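Local coordinates for enterobactin synthetase component F-related protein (Vibrio cholerae serotype O1, PDB 4OXI) that probably activates glycine with ATP as glycyl-adenylate, as an adenylation-domain ligase tied to lipopolysaccharide modification and antimicrobial peptide resistance, at residues A[79-91]-A[192-204]. Residues are numbered along the deposited sequence; the frame is centred on the assembly and turned at random.
Sequences QEMTDMALSLSDY and HTVQITEQDVELL
Q199, V194 and Y91 bury the most surface where the extended chain after edge strand 190-193 runs along helix 78-95, antiparallel to it. Q199 lays its aliphatic part over the helix, CG 3.7 Å from L86 CB; its chain bends at chi2 (-76°), which turns the amide back toward S87. Its backbone is gripped at both ends: the N gives a hydrogen bond to D83 OD1 (2.9 Å), arriving from above the carboxylate plane, and the O accepts from Q79 NE2 (2.9 Å), which lies in the carbonyl plane. Q79 NE2 also donates to D83 OD1, from the opposite face of the carboxylate to Q199 N. One turn on, S87 OG donates a hydrogen bond to D83 O and takes a nearly straight bond (166°) from T197 N. V194, just after strand 190-193, packs against L88 and Y91, its CG2 over one face of the tyrosine ring, a CH-pi contact 4.1 Å from the centroid. At the ring's edge Y91 OH and H192 ND1 share a hydrogen bond of 2.6 Å, while H192 NE2 bonds to H170. Neither segment belongs to the glycyl-adenylate pocket; here polar side chains of the helix hold backbone N and O atoms of a loop.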
loop_
_atom_site.group_PDB
_atom_site.type_symbol
_atom_site.label_atom_id
_atom_site.label_comp_id
_atom_site.label_asym_id
_atom_site.label_seq_id
_atom_site.Cartn_x
_atom_site.Cartn_y
_atom_site.Cartn_z
ATOM N N GLN A 79 0.746 0.006 25.962
ATOM C CA GLN A 79 -0.315 0.442 26.857
ATOM C C GLN A 79 -0.804 1.818 26.449
ATOM O O GLN A 79 -2.018 2.077 26.420
ATOM C CB GLN A 79 0.192 0.465 28.307
ATOM C CG GLN A 79 -0.845 0.937 29.336
ATOM C CD GLN A 79 -1.990 -0.054 29.526
ATOM O OE1 GLN A 79 -1.768 -1.236 29.796
ATOM N NE2 GLN A 79 -3.221 0.425 29.371
ATOM N N GLU A 80 0.128 2.713 26.140
ATOM C CA GLU A 80 -0.263 4.053 25.735
ATOM C C GLU A 80 -1.003 4.030 24.399
ATOM O O GLU A 80 -1.966 4.760 24.217
ATOM C CB GLU A 80 0.960 4.972 25.657
ATOM C CG GLU A 80 1.583 5.288 27.019
ATOM C CD GLU A 80 3.008 5.847 26.901
ATOM O OE1 GLU A 80 3.651 5.672 25.838
ATOM O OE2 GLU A 80 3.491 6.448 27.881
ATOM N N MET A 81 -0.548 3.205 23.457
ATOM C CA MET A 81 -1.225 3.102 22.160
ATOM C C MET A 81 -2.605 2.474 22.342
ATOM O O MET A 81 -3.572 2.853 21.672
ATOM C CB MET A 81 -0.396 2.273 21.166
ATOM C CG MET A 81 0.865 2.979 20.658
ATOM S SD MET A 81 0.490 4.533 19.798
ATOM C CE MET A 81 -0.571 3.940 18.467
ATOM N N THR A 82 -2.697 1.517 23.263
ATOM C CA THR A 82 -3.969 0.855 23.532
ATOM C C THR A 82 -4.989 1.820 24.133
ATOM O O THR A 82 -6.153 1.793 23.758
ATOM C CB THR A 82 -3.774 -0.368 24.420
ATOM O OG1 THR A 82 -2.931 -1.303 23.722
ATOM C CG2 THR A 82 -5.122 -1.026 24.737
ATOM N N ASP A 83 -4.546 2.697 25.031
ATOM C CA ASP A 83 -5.444 3.684 25.621
ATOM C C ASP A 83 -6.012 4.602 24.539
ATOM O O ASP A 83 -7.200 4.908 24.537
ATOM C CB ASP A 83 -4.719 4.554 26.665
ATOM C CG ASP A 83 -4.249 3.766 27.896
ATOM O OD1 ASP A 83 -4.756 2.647 28.147
ATOM O OD2 ASP A 83 -3.367 4.289 28.624
ATOM N N MET A 84 -5.153 5.074 23.641
ATOM C CA MET A 84 -5.608 5.967 22.586
ATOM C C MET A 84 -6.529 5.220 21.621
ATOM O O MET A 84 -7.591 5.713 21.275
ATOM C CB MET A 84 -4.422 6.568 21.842
ATOM C CG MET A 84 -3.788 7.723 22.579
ATOM S SD MET A 84 -2.318 8.318 21.738
ATOM C CE MET A 84 -1.078 7.144 22.310
ATOM N N ALA A 85 -6.129 4.020 21.224
ATOM C CA ALA A 85 -6.882 3.244 20.249
ATOM C C ALA A 85 -8.281 2.868 20.758
ATOM O O ALA A 85 -9.273 3.136 20.085
ATOM C CB ALA A 85 -6.097 2.011 19.846
ATOM N N LEU A 86 -8.366 2.277 21.950
ATOM C CA LEU A 86 -9.665 1.919 22.510
ATOM C C LEU A 86 -10.507 3.126 22.925
ATOM O O LEU A 86 -11.732 3.027 22.977
ATOM C CB LEU A 86 -9.534 0.940 23.680
ATOM C CG LEU A 86 -8.908 -0.416 23.380
ATOM C CD1 LEU A 86 -9.015 -1.313 24.615
ATOM C CD2 LEU A 86 -9.574 -1.069 22.178
ATOM N N SER A 87 -9.887 4.267 23.204
ATOM C CA SER A 87 -10.696 5.464 23.447
ATOM C C SER A 87 -11.405 5.905 22.170
ATOM O O SER A 87 -12.602 6.222 22.182
ATOM C CB SER A 87 -9.848 6.617 23.996
ATOM O OG SER A 87 -9.294 6.292 25.262
ATOM N N LEU A 88 -10.665 5.956 21.070
ATOM C CA LEU A 88 -11.264 6.326 19.792
ATOM C C LEU A 88 -12.323 5.304 19.398
ATOM O O LEU A 88 -13.450 5.653 19.048
ATOM C CB LEU A 88 -10.182 6.396 18.711
ATOM C CG LEU A 88 -9.246 7.600 18.832
ATOM C CD1 LEU A 88 -8.019 7.404 17.945
ATOM C CD2 LEU A 88 -9.990 8.884 18.457
ATOM N N SER A 89 -11.956 4.033 19.479
ATOM C CA SER A 89 -12.844 2.932 19.097
ATOM C C SER A 89 -14.167 2.907 19.893
ATOM O O SER A 89 -15.256 2.727 19.320
ATOM C CB SER A 89 -12.079 1.618 19.262
ATOM O OG SER A 89 -12.878 0.524 18.906
ATOM N N ASP A 90 -14.084 3.093 21.207
ATOM C CA ASP A 90 -15.290 3.118 22.031
ATOM C C ASP A 90 -16.205 4.253 21.606
ATOM O O ASP A 90 -17.412 4.083 21.525
ATOM C CB ASP A 90 -14.946 3.293 23.513
ATOM C CG ASP A 90 -14.400 2.027 24.148
ATOM O OD1 ASP A 90 -14.467 0.947 23.506
ATOM O OD2 ASP A 90 -13.903 2.118 25.295
ATOM N N TYR A 91 -15.626 5.420 21.354
ATOM C CA TYR A 91 -16.403 6.584 20.981
ATOM C C TYR A 91 -17.093 6.335 19.626
ATOM O O TYR A 91 -18.304 6.555 19.488
ATOM C CB TYR A 91 -15.485 7.811 20.948
ATOM C CG TYR A 91 -16.172 9.157 20.897
ATOM C CD1 TYR A 91 -16.168 10.008 22.001
ATOM C CD2 TYR A 91 -16.798 9.592 19.740
ATOM C CE1 TYR A 91 -16.779 11.254 21.946
ATOM C CE2 TYR A 91 -17.413 10.828 19.676
ATOM C CZ TYR A 91 -17.398 11.652 20.776
ATOM O OH TYR A 91 -18.003 12.886 20.694
ATOM N N HIS A 192 -15.270 16.412 17.221
ATOM C CA HIS A 192 -15.292 15.537 18.376
ATOM C C HIS A 192 -13.891 15.465 18.970
ATOM O O HIS A 192 -12.971 14.891 18.361
ATOM C CB HIS A 192 -15.731 14.116 17.980
ATOM C CG HIS A 192 -17.132 14.016 17.442
ATOM N ND1 HIS A 192 -18.240 13.874 18.256
ATOM C CD2 HIS A 192 -17.598 13.966 16.168
ATOM C CE1 HIS A 192 -19.326 13.775 17.508
ATOM N NE2 HIS A 192 -18.964 13.830 16.238
ATOM N N THR A 193 -13.705 16.034 20.151
ATOM C CA THR A 193 -12.460 15.773 20.859
ATOM C C THR A 193 -12.679 14.547 21.731
ATOM O O THR A 193 -13.592 14.515 22.555
ATOM C CB THR A 193 -11.982 16.967 21.690
ATOM O OG1 THR A 193 -11.772 18.088 20.822
ATOM C CG2 THR A 193 -10.672 16.628 22.392
ATOM N N VAL A 194 -11.866 13.521 21.517
ATOM C CA VAL A 194 -12.028 12.272 22.247
ATOM C C VAL A 194 -10.996 12.226 23.361
ATOM O O VAL A 194 -9.800 12.248 23.096
ATOM C CB VAL A 194 -11.846 11.048 21.330
ATOM C CG1 VAL A 194 -12.076 9.768 22.111
ATOM C CG2 VAL A 194 -12.803 11.124 20.141
ATOM N N GLN A 195 -11.460 12.190 24.604
ATOM C CA GLN A 195 -10.546 12.094 25.731
ATOM C C GLN A 195 -9.888 10.721 25.747
ATOM O O GLN A 195 -10.483 9.728 25.318
ATOM C CB GLN A 195 -11.267 12.388 27.056
ATOM C CG GLN A 195 -11.762 13.848 27.194
ATOM C CD GLN A 195 -10.677 14.883 26.875
ATOM O OE1 GLN A 195 -9.500 14.696 27.199
ATOM N NE2 GLN A 195 -11.073 15.978 26.229
ATOM N N ILE A 196 -8.648 10.673 26.211
ATOM C CA ILE A 196 -7.927 9.419 26.309
ATOM C C ILE A 196 -8.158 8.853 27.700
ATOM O O ILE A 196 -7.763 9.451 28.684
ATOM C CB ILE A 196 -6.418 9.614 26.070
ATOM C CG1 ILE A 196 -6.157 10.227 24.698
ATOM C CG2 ILE A 196 -5.671 8.297 26.167
ATOM C CD1 ILE A 196 -4.691 10.583 24.480
ATOM N N THR A 197 -8.815 7.703 27.765
ATOM C CA THR A 197 -9.115 7.023 29.016
ATOM C C THR A 197 -8.112 5.894 29.140
ATOM O O THR A 197 -7.696 5.334 28.131
ATOM C CB THR A 197 -10.521 6.377 28.948
ATOM O OG1 THR A 197 -11.479 7.344 28.507
ATOM C CG2 THR A 197 -10.947 5.823 30.303
ATOM N N GLU A 198 -7.728 5.536 30.358
ATOM C CA GLU A 198 -6.854 4.380 30.536
ATOM C C GLU A 198 -7.668 3.109 30.342
ATOM O O GLU A 198 -8.829 3.065 30.722
ATOM C CB GLU A 198 -6.170 4.423 31.901
ATOM C CG GLU A 198 -5.233 5.634 32.031
ATOM C CD GLU A 198 -4.348 5.601 33.269
ATOM O OE1 GLU A 198 -4.035 4.493 33.763
ATOM O OE2 GLU A 198 -3.964 6.694 33.736
ATOM N N GLN A 199 -7.074 2.096 29.719
ATOM C CA GLN A 199 -7.799 0.873 29.365
ATOM C C GLN A 199 -7.105 -0.351 29.948
ATOM O O GLN A 199 -5.882 -0.451 29.935
ATOM C CB GLN A 199 -7.909 0.714 27.838
ATOM C CG GLN A 199 -8.430 1.946 27.078
ATOM C CD GLN A 199 -9.944 2.136 27.209
ATOM O OE1 GLN A 199 -10.687 1.169 27.389
ATOM N NE2 GLN A 199 -10.405 3.387 27.104
ATOM N N ASP A 200 -7.895 -1.288 30.456
ATOM C CA ASP A 200 -7.360 -2.486 31.083
ATOM C C ASP A 200 -7.063 -3.501 29.997
ATOM O O ASP A 200 -7.983 -4.033 29.373
ATOM C CB ASP A 200 -8.380 -3.058 32.080
ATOM C CG ASP A 200 -7.786 -4.124 33.006
ATOM O OD1 ASP A 200 -6.708 -4.685 32.693
ATOM O OD2 ASP A 200 -8.414 -4.409 34.053
ATOM N N VAL A 201 -5.779 -3.769 29.771
ATOM C CA VAL A 201 -5.383 -4.715 28.736
ATOM C C VAL A 201 -5.648 -6.175 29.124
ATOM O O VAL A 201 -5.615 -7.055 28.264
ATOM C CB VAL A 201 -3.917 -4.526 28.301
ATOM C CG1 VAL A 201 -3.695 -3.098 27.833
ATOM C CG2 VAL A 201 -2.974 -4.882 29.430
ATOM N N GLU A 202 -5.919 -6.427 30.408
ATOM C CA GLU A 202 -6.320 -7.764 30.865
ATOM C C GLU A 202 -7.671 -8.138 30.250
ATOM O O GLU A 202 -7.947 -9.310 29.982
ATOM C CB GLU A 202 -6.404 -7.822 32.400
ATOM C CG GLU A 202 -5.083 -7.542 33.130
ATOM C CD GLU A 202 -4.165 -8.756 33.189
ATOM O OE1 GLU A 202 -2.923 -8.581 33.167
ATOM O OE2 GLU A 202 -4.686 -9.891 33.273
ATOM N N LEU A 203 -8.487 -7.116 30.006
ATOM C CA LEU A 203 -9.854 -7.274 29.510
ATOM C C LEU A 203 -9.945 -7.350 27.990
ATOM O O LEU A 203 -11.019 -7.621 27.451
ATOM C CB LEU A 203 -10.718 -6.105 29.998
ATOM C CG LEU A 203 -11.456 -6.223 31.337
ATOM C CD1 LEU A 203 -10.582 -6.858 32.416
ATOM C CD2 LEU A 203 -11.956 -4.849 31.783
ATOM N N LEU A 204 -8.828 -7.092 27.312
ATOM C CA LEU A 204 -8.787 -7.015 25.850
ATOM C C LEU A 204 -9.518 -8.146 25.115
ATOM O O LEU A 204 -10.310 -7.894 24.200
ATOM C CB LEU A 204 -7.338 -6.953 25.359
ATOM C CG LEU A 204 -6.765 -5.595 24.966
ATOM C CD1 LEU A 204 -5.647 -5.795 23.977
ATOM C CD2 LEU A 204 -7.834 -4.727 24.363
#